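Local coordinates for protein separin (Saccharomyces cerevisiae, PDB 5U1T) that acts as a caspase-like cysteine protease that cleaves the cohesin subunit SCC1 at anaphase onset, releasing sister chromatids for segregation, at residues A1014-L1019 against S1054-I1059; F956-G961 against L1318-E1323; E1024-L1029 against S1040-L1045. All blocks are in the same frame, centred on the assembly; numbering follows the deposited sequence.

Contact 1: A1014-L1019 against S1054-I1059; sequences AAISKL and SNITSI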
loop_
_atom_site.group_PDB
_atom_site.type_symbol
_atom_site.label_atom_id
_atom_site.label_comp_id
_atom_site.label_asym_id
_atom_site.label_seq_id
_atom_site.Cartn_x
_atom_site.Cartn_y
_atom_site.Cartn_z
ATOM N N ALA A 1014 30.047 44.729 16.760
ATOM C CA ALA A 1014 29.893 43.379 16.256
ATOM C C ALA A 1014 28.697 42.682 16.894
ATOM O O ALA A 1014 28.002 41.892 16.252
ATOM C CB ALA A 1014 31.161 42.576 16.497
ATOM N N ALA A 1015 28.451 42.962 18.162
ATOM C CA ALA A 1015 27.424 42.216 18.864
ATOM C C ALA A 1015 26.056 42.753 18.474
ATOM O O ALA A 1015 25.111 41.985 18.299
ATOM C CB ALA A 1015 27.639 42.281 20.348
ATOM N N ILE A 1016 25.959 44.069 18.307
ATOM C CA ILE A 1016 24.717 44.680 17.852
ATOM C C ILE A 1016 24.436 44.210 16.422
ATOM O O ILE A 1016 23.284 43.955 16.049
ATOM C CB ILE A 1016 24.779 46.218 17.933
ATOM C CG1 ILE A 1016 24.924 46.629 19.394
ATOM C CG2 ILE A 1016 23.551 46.874 17.308
ATOM C CD1 ILE A 1016 25.158 48.087 19.607
ATOM N N SER A 1017 25.491 44.044 15.638
ATOM C CA SER A 1017 25.317 43.564 14.274
ATOM C C SER A 1017 24.786 42.128 14.210
ATOM O O SER A 1017 23.808 41.873 13.526
ATOM C CB SER A 1017 26.621 43.658 13.504
ATOM O OG SER A 1017 26.384 43.417 12.128
ATOM N N LYS A 1018 25.412 41.204 14.932
ATOM C CA LYS A 1018 24.984 39.814 14.921
ATOM C C LYS A 1018 23.569 39.659 15.463
ATOM O O LYS A 1018 22.822 38.753 15.058
ATOM C CB LYS A 1018 25.961 38.945 15.718
ATOM C CG LYS A 1018 27.284 38.749 14.988
ATOM C CD LYS A 1018 28.417 38.243 15.882
ATOM C CE LYS A 1018 29.748 38.252 15.126
ATOM N NZ LYS A 1018 29.763 37.241 14.035
ATOM N N LEU A 1019 23.188 40.547 16.371
ATOM C CA LEU A 1019 21.867 40.487 16.953
ATOM C C LEU A 1019 20.806 41.018 15.994
ATOM O O LEU A 1019 19.736 40.433 15.891
ATOM C CB LEU A 1019 21.844 41.253 18.272
ATOM C CG LEU A 1019 22.416 40.441 19.430
ATOM C CD1 LEU A 1019 22.802 41.349 20.581
ATOM C CD2 LEU A 1019 21.392 39.415 19.861
ATOM N N SER A 1054 17.708 45.623 23.059
ATOM C CA SER A 1054 17.190 46.861 23.624
ATOM C C SER A 1054 17.924 47.282 24.887
ATOM O O SER A 1054 17.940 48.456 25.230
ATOM C CB SER A 1054 15.729 46.708 23.939
ATOM O OG SER A 1054 15.599 45.529 24.699
ATOM N N ASN A 1055 18.517 46.315 25.576
ATOM C CA ASN A 1055 19.328 46.612 26.738
ATOM C C ASN A 1055 20.751 47.055 26.383
ATOM O O ASN A 1055 21.515 47.448 27.257
ATOM C CB ASN A 1055 19.379 45.395 27.656
ATOM C CG ASN A 1055 18.161 45.282 28.526
ATOM O OD1 ASN A 1055 18.123 45.829 29.624
ATOM N ND2 ASN A 1055 17.146 44.584 28.042
ATOM N N ILE A 1056 21.070 47.030 25.087
ATOM C CA ILE A 1056 22.440 47.142 24.561
ATOM C C ILE A 1056 22.586 48.342 23.617
ATOM O O ILE A 1056 23.670 48.906 23.460
ATOM C CB ILE A 1056 22.814 45.795 23.863
ATOM C CG1 ILE A 1056 23.382 44.816 24.895
ATOM C CG2 ILE A 1056 23.702 45.936 22.623
ATOM C CD1 ILE A 1056 24.335 45.419 25.827
ATOM N N THR A 1057 21.473 48.750 23.016
ATOM C CA THR A 1057 21.445 49.847 22.053
ATOM C C THR A 1057 20.005 50.336 21.975
ATOM O O THR A 1057 19.134 49.819 22.672
ATOM C CB THR A 1057 21.979 49.409 20.655
ATOM O OG1 THR A 1057 21.831 50.468 19.705
ATOM C CG2 THR A 1057 21.236 48.194 20.146
ATOM N N SER A 1058 19.762 51.359 21.173
ATOM C CA SER A 1058 18.407 51.826 20.931
ATOM C C SER A 1058 18.010 51.400 19.526
ATOM O O SER A 1058 18.776 51.568 18.567
ATOM C CB SER A 1058 18.320 53.330 21.099
ATOM O OG SER A 1058 18.931 53.707 22.323
ATOM N N ILE A 1059 16.825 50.828 19.387
ATOM C CA ILE A 1059 16.519 50.141 18.139
ATOM C C ILE A 1059 15.416 50.796 17.304
ATOM O O ILE A 1059 14.542 51.492 17.829
ATOM C CB ILE A 1059 16.154 48.666 18.415
ATOM C CG1 ILE A 1059 15.784 48.461 19.898
ATOM C CG2 ILE A 1059 17.332 47.762 18.041
ATOM C CD1 ILE A 1059 14.398 48.994 20.299
#
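I1016 reaches from its helix onto two consecutive residues of the chain that follows helix 1036-1054, I1056 and T1057, and all three meet through carbon. The first torsion of I1016 (chi1 -64°) sets CG1 beside the backbone N, and a trans second torsion (173°) carries CD1 outward, so the longer branch is presented fully extended. Its CG1 lies 3.5 Å from CG2 of I1056, the two side chains crossing at a slant. Further out, CD1 comes to 3.6 Å from CB of T1057. The shorter branch joins in too, with I1016 CG2 at 3.9 Å from T1057 CG2. In T1057 the hydroxyl is anti to the backbone N (chi1 175°), which leaves CG2 to face the isoleucine. With an alanine in place of I1016, I1056 CG2 and T1057 CB would probably lose their partner on the helix, opening a gap between helix and loop. I1056 also packs against F951 and M955 of helix 950-955. The antiparallel layout, with the start of helix 1012-1028 held against the chain leaving helix 1036-1054, is that of the open end of a helical hairpin.

Contact 2: F956-G961 against L1318-E1323; sequences FESTLG and LLFHGE
F1320, the last residue of its helix, sends its ring toward the turn that leads into strand 960-962, where S958 and L960 receive it. The apolar contact is made by the ring's CD2-CE2 side: CD2 of L960 lies 3.7 Å from F1320 CE2 and 3.9 Å from F1320 CD2. The methyl approaches the ring obliquely. L960 does not aim its CB at the helix; one branch of its fork closes the distance, CG sitting beside the backbone N (chi1 -76°) with CD1 carried on anti to CA, so that CD2 is the methyl turned to the phenyl group. S958 meets the far end of the same ring, its CB near the ring plane, at the edge, and 4.0 Å from F1320 CZ.

The S958 hydroxyl, also near F1320 CZ, has its polar partner in D1316: it hydrogen-bonds to that carboxylate, one turn back on the phenylalanine's own helix, so the serine holds that helix by its OG as well as by its CB. Backbone bonds end the helix in a Schellman motif: E1323 N to L1318 O at 2.7 Å, and G1322 N to L1319 O at 3.0 Å. G1322 is the C-prime residue, with a positive phi (104°) at which a side chain would collide with the carbonyl O of H1321, so glycine suits the position.

M955 of helix 950-955 touches both L960 and F1320, and L960 also packs on T1051 and I1052 of helix 1036-1054. The backbone of L960 hydrogen-bonds with R1162, making strand 960-962 an antiparallel partner of strand 1157-1163 in the mixed sheet. Through F1320 the end of helix 1303-1320 packs against the turn before this strand, beside helices 950-955 and 1036-1054.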
loop_
_atom_site.group_PDB
_atom_site.type_symbol
_atom_site.label_atom_id
_atom_site.label_comp_id
_atom_site.label_asym_id
_atom_site.label_seq_id
_atom_site.Cartn_x
_atom_site.Cartn_y
_atom_site.Cartn_z
ATOM N N PHE A 956 23.336 37.594 30.626
ATOM C CA PHE A 956 22.415 36.454 30.448
ATOM C C PHE A 956 22.025 35.837 31.785
ATOM O O PHE A 956 21.090 35.044 31.853
ATOM C CB PHE A 956 23.011 35.360 29.544
ATOM C CG PHE A 956 23.377 35.840 28.166
ATOM C CD1 PHE A 956 22.736 36.930 27.596
ATOM C CD2 PHE A 956 24.381 35.227 27.453
ATOM C CE1 PHE A 956 23.086 37.393 26.329
ATOM C CE2 PHE A 956 24.743 35.692 26.183
ATOM C CZ PHE A 956 24.093 36.775 25.624
ATOM N N GLU A 957 22.745 36.205 32.835
ATOM C CA GLU A 957 22.451 35.754 34.184
ATOM C C GLU A 957 21.795 36.854 35.011
ATOM O O GLU A 957 21.887 36.872 36.245
ATOM C CB GLU A 957 23.734 35.300 34.865
ATOM C CG GLU A 957 24.308 34.017 34.291
ATOM C CD GLU A 957 25.752 33.818 34.697
ATOM O OE1 GLU A 957 26.176 34.487 35.681
ATOM O OE2 GLU A 957 26.458 33.014 34.012
ATOM N N SER A 958 21.155 37.792 34.327
ATOM C CA SER A 958 20.556 38.931 34.985
ATOM C C SER A 958 19.124 39.046 34.565
ATOM O O SER A 958 18.779 38.714 33.426
ATOM C CB SER A 958 21.293 40.224 34.635
ATOM O OG SER A 958 22.385 40.428 35.499
ATOM N N THR A 959 18.308 39.465 35.514
ATOM C CA THR A 959 16.984 39.947 35.258
ATOM C C THR A 959 17.047 41.015 34.220
ATOM O O THR A 959 17.713 41.996 34.374
ATOM C CB THR A 959 16.360 40.526 36.513
ATOM O OG1 THR A 959 16.049 39.475 37.418
ATOM C CG2 THR A 959 15.106 41.221 36.168
ATOM N N LEU A 960 16.347 40.795 33.132
ATOM C CA LEU A 960 16.377 41.703 32.016
ATOM C C LEU A 960 14.993 42.190 31.734
ATOM O O LEU A 960 14.030 41.510 31.974
ATOM C CB LEU A 960 16.901 41.012 30.786
ATOM C CG LEU A 960 18.385 40.771 30.694
ATOM C CD1 LEU A 960 18.645 40.045 29.405
ATOM C CD2 LEU A 960 19.105 42.085 30.696
ATOM N N GLY A 961 14.883 43.368 31.165
ATOM C CA GLY A 961 13.586 43.916 30.883
ATOM C C GLY A 961 13.514 44.751 29.639
ATOM O O GLY A 961 14.493 45.048 29.027
ATOM N N LEU A 1318 21.668 50.385 33.551
ATOM C CA LEU A 1318 22.685 51.359 33.202
ATOM C C LEU A 1318 23.947 50.687 32.689
ATOM O O LEU A 1318 24.574 51.182 31.761
ATOM C CB LEU A 1318 23.006 52.239 34.407
ATOM C CG LEU A 1318 21.764 52.861 35.032
ATOM C CD1 LEU A 1318 22.130 53.589 36.319
ATOM C CD2 LEU A 1318 21.089 53.788 34.035
ATOM N N LEU A 1319 24.320 49.563 33.288
ATOM C CA LEU A 1319 25.528 48.841 32.875
ATOM C C LEU A 1319 25.489 48.351 31.417
ATOM O O LEU A 1319 26.458 48.550 30.672
ATOM C CB LEU A 1319 25.786 47.648 33.804
ATOM C CG LEU A 1319 26.921 46.712 33.379
ATOM C CD1 LEU A 1319 28.184 47.517 33.146
ATOM C CD2 LEU A 1319 27.165 45.598 34.397
ATOM N N PHE A 1320 24.385 47.719 31.010
ATOM C CA PHE A 1320 24.333 47.087 29.690
ATOM C C PHE A 1320 24.255 48.159 28.632
ATOM O O PHE A 1320 24.744 47.981 27.524
ATOM C CB PHE A 1320 23.158 46.117 29.583
ATOM C CG PHE A 1320 23.164 45.055 30.643
ATOM C CD1 PHE A 1320 24.356 44.479 31.048
ATOM C CD2 PHE A 1320 21.987 44.655 31.258
ATOM C CE1 PHE A 1320 24.380 43.514 32.036
ATOM C CE2 PHE A 1320 22.005 43.688 32.247
ATOM C CZ PHE A 1320 23.206 43.123 32.642
ATOM N N HIS A 1321 23.687 49.302 28.994
ATOM C CA HIS A 1321 23.670 50.434 28.083
ATOM C C HIS A 1321 24.958 51.280 28.113
ATOM O O HIS A 1321 25.003 52.348 27.507
ATOM C CB HIS A 1321 22.477 51.330 28.380
ATOM C CG HIS A 1321 21.214 50.893 27.719
ATOM N ND1 HIS A 1321 20.232 50.186 28.384
ATOM C CD2 HIS A 1321 20.772 51.059 26.454
ATOM C CE1 HIS A 1321 19.236 49.940 27.553
ATOM N NE2 HIS A 1321 19.539 50.463 26.376
ATOM N N GLY A 1322 25.994 50.813 28.809
ATOM C CA GLY A 1322 27.289 51.482 28.792
ATOM C C GLY A 1322 27.720 52.331 29.998
ATOM O O GLY A 1322 28.770 52.975 29.958
ATOM N N GLU A 1323 26.927 52.360 31.063
ATOM C CA GLU A 1323 27.320 53.126 32.246
ATOM C C GLU A 1323 27.878 52.202 33.315
ATOM O O GLU A 1323 27.124 51.526 34.022
ATOM C CB GLU A 1323 26.148 53.923 32.814
ATOM C CG GLU A 1323 26.579 54.988 33.773
ATOM C CD GLU A 1323 25.402 55.606 34.498
ATOM O OE1 GLU A 1323 25.350 55.490 35.743
ATOM O OE2 GLU A 1323 24.528 56.201 33.816
#

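Contact 3: E1024-L1029 against S1040-L1045; sequences ELLESL and SKISSL
L1026 and I1042 meet where helices 1012-1028 and 1036-1054 come together near their connection, and the apolar contacts spread from them. CD2 of L1026 lies 3.8 Å from CD1 of I1042, the two side chains sliding past each other in opposite directions, and the same methyl is 4.2 Å from CD2 of L1045. L1026 thus divides its fork: CD2 meets both I1042 and L1045, which lie on the same side of it, while CD1 rests 3.6 Å from the backbone O of L1045, a plain van der Waals contact. That carbonyl has its own partner, the hydroxyl of T1049. L1029, where the backbone leaves the helix, adds a second approach, tip to tip, its CD1 at 4.1 Å from CG2 of I1042. With CG1 of I1042 beside the backbone N (chi1 -72°), CG2 is left anti to that N and touches both leucines, whereas CD1 is given to L1026.

Hydrogen bonds run along each helix instead of across the interface, and serines supply several. S1028 OG donates to L1025 O at 2.8 Å, tilted 29° from the carbonyl plane, a bond back to the preceding turn close to the helix end. S1043 OG donates to S1040 O at 2.6 Å; the amide N of S1044 reaches this oxygen too, from the same face of its plane, so S1040 O is gripped twice. These hydroxyls are turned back on their own backbones.

Outward, L1025 and L1029 lie against helix 927-946, while S1044 and L1045 meet the loop at I1142. Two successive helices, roughly antiparallel and joined by the short connection 1029-1035, make an antiparallel helical hairpin; these largely buried leucines and isoleucine close its connected end.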
loop_
_atom_site.group_PDB
_atom_site.type_symbol
_atom_site.label_atom_id
_atom_site.label_comp_id
_atom_site.label_asym_id
_atom_site.label_seq_id
_atom_site.Cartn_x
_atom_site.Cartn_y
_atom_site.Cartn_z
ATOM N N GLU A 1024 16.407 39.825 12.116
ATOM C CA GLU A 1024 15.866 39.851 10.759
ATOM C C GLU A 1024 15.718 38.464 10.134
ATOM O O GLU A 1024 14.811 38.223 9.335
ATOM C CB GLU A 1024 16.740 40.734 9.881
ATOM C CG GLU A 1024 16.602 42.188 10.257
ATOM C CD GLU A 1024 17.809 43.024 9.871
ATOM O OE1 GLU A 1024 18.756 42.440 9.291
ATOM O OE2 GLU A 1024 17.811 44.254 10.146
ATOM N N LEU A 1025 16.615 37.554 10.489
ATOM C CA LEU A 1025 16.499 36.180 10.041
ATOM C C LEU A 1025 15.258 35.550 10.660
ATOM O O LEU A 1025 14.572 34.755 10.012
ATOM C CB LEU A 1025 17.752 35.382 10.402
ATOM C CG LEU A 1025 17.708 33.915 9.984
ATOM C CD1 LEU A 1025 17.512 33.791 8.479
ATOM C CD2 LEU A 1025 18.959 33.201 10.439
ATOM N N LEU A 1026 14.968 35.908 11.912
ATOM C CA LEU A 1026 13.783 35.390 12.586
ATOM C C LEU A 1026 12.539 35.976 11.937
ATOM O O LEU A 1026 11.486 35.346 11.902
ATOM C CB LEU A 1026 13.803 35.707 14.085
ATOM C CG LEU A 1026 14.667 34.826 14.983
ATOM C CD1 LEU A 1026 14.875 35.488 16.327
ATOM C CD2 LEU A 1026 14.029 33.465 15.162
ATOM N N GLU A 1027 12.671 37.180 11.401
ATOM C CA GLU A 1027 11.529 37.867 10.837
ATOM C C GLU A 1027 11.250 37.378 9.433
ATOM O O GLU A 1027 10.143 37.527 8.916
ATOM C CB GLU A 1027 11.758 39.378 10.844
ATOM C CG GLU A 1027 11.512 40.026 12.197
ATOM C CD GLU A 1027 12.283 41.320 12.379
ATOM O OE1 GLU A 1027 12.012 42.050 13.371
ATOM O OE2 GLU A 1027 13.167 41.613 11.535
ATOM N N SER A 1028 12.252 36.775 8.811
ATOM C CA SER A 1028 12.096 36.366 7.424
ATOM C C SER A 1028 11.234 35.118 7.291
ATOM O O SER A 1028 10.563 34.952 6.272
ATOM C CB SER A 1028 13.455 36.129 6.761
ATOM O OG SER A 1028 14.098 34.977 7.273
ATOM N N LEU A 1029 11.213 34.250 8.300
ATOM C CA LEU A 1029 10.624 32.946 8.068
ATOM C C LEU A 1029 9.094 32.911 8.139
ATOM O O LEU A 1029 8.464 33.636 8.898
ATOM C CB LEU A 1029 11.237 31.907 9.009
ATOM C CG LEU A 1029 11.589 32.164 10.450
ATOM C CD1 LEU A 1029 10.325 32.268 11.229
ATOM C CD2 LEU A 1029 12.410 30.989 10.929
ATOM N N SER A 1040 6.742 28.119 19.077
ATOM C CA SER A 1040 6.969 28.491 20.451
ATOM C C SER A 1040 8.417 28.948 20.669
ATOM O O SER A 1040 8.672 30.034 21.224
ATOM C CB SER A 1040 6.611 27.303 21.337
ATOM O OG SER A 1040 7.160 27.416 22.631
ATOM N N LYS A 1041 9.356 28.123 20.218
ATOM C CA LYS A 1041 10.777 28.398 20.320
ATOM C C LYS A 1041 11.216 29.595 19.476
ATOM O O LYS A 1041 12.075 30.362 19.888
ATOM C CB LYS A 1041 11.569 27.161 19.912
ATOM C CG LYS A 1041 11.324 25.985 20.824
ATOM C CD LYS A 1041 12.397 24.931 20.671
ATOM C CE LYS A 1041 12.728 24.697 19.203
ATOM N NZ LYS A 1041 14.118 24.142 19.033
ATOM N N ILE A 1042 10.612 29.766 18.325
ATOM C CA ILE A 1042 10.933 30.894 17.491
ATOM C C ILE A 1042 10.430 32.171 18.134
ATOM O O ILE A 1042 11.013 33.211 17.989
ATOM C CB ILE A 1042 10.327 30.730 16.099
ATOM C CG1 ILE A 1042 11.078 29.665 15.342
ATOM C CG2 ILE A 1042 10.438 32.006 15.300
ATOM C CD1 ILE A 1042 12.532 29.980 15.205
ATOM N N SER A 1043 9.340 32.080 18.862
ATOM C CA SER A 1043 8.798 33.233 19.516
ATOM C C SER A 1043 9.673 33.646 20.657
ATOM O O SER A 1043 9.922 34.802 20.846
ATOM C CB SER A 1043 7.398 32.947 20.012
ATOM O OG SER A 1043 7.423 32.291 21.251
ATOM N N SER A 1044 10.146 32.684 21.418
ATOM C CA SER A 1044 10.968 32.986 22.568
ATOM C C SER A 1044 12.339 33.469 22.175
ATOM O O SER A 1044 12.951 34.260 22.840
ATOM C CB SER A 1044 11.046 31.791 23.492
ATOM O OG SER A 1044 11.236 30.619 22.760
ATOM N N LEU A 1045 12.822 32.935 21.092
ATOM C CA LEU A 1045 14.099 33.336 20.511
ATOM C C LEU A 1045 13.988 34.749 19.981
ATOM O O LEU A 1045 14.945 35.498 19.932
ATOM C CB LEU A 1045 14.474 32.381 19.372
ATOM C CG LEU A 1045 15.884 31.866 19.131
ATOM C CD1 LEU A 1045 16.423 31.150 20.359
ATOM C CD2 LEU A 1045 15.869 30.930 17.936
#

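Contacts 1 and 3 both use helix 1012-1028 and mark the open and closed ends of one hairpin, their centres about 16 Å apart. Contact 3 is buried and joins helix to helix, whereas contact 1 is only partly buried and sets a helix on a loop. Contact 2, also buried, ties chain segments more than 350 residues apart and brings in an aromatic ring and the end of a third helix. All three are apolar across their segments, but the serine of contact 2 also bonds to its partner helix. Contacts 1 and 2 touch, N1055 ND2 lying 2.9 Å from G961 O in a probable hydrogen bond; contact 3 touches neither. All lie away from C1497, the probable catalytic cysteine.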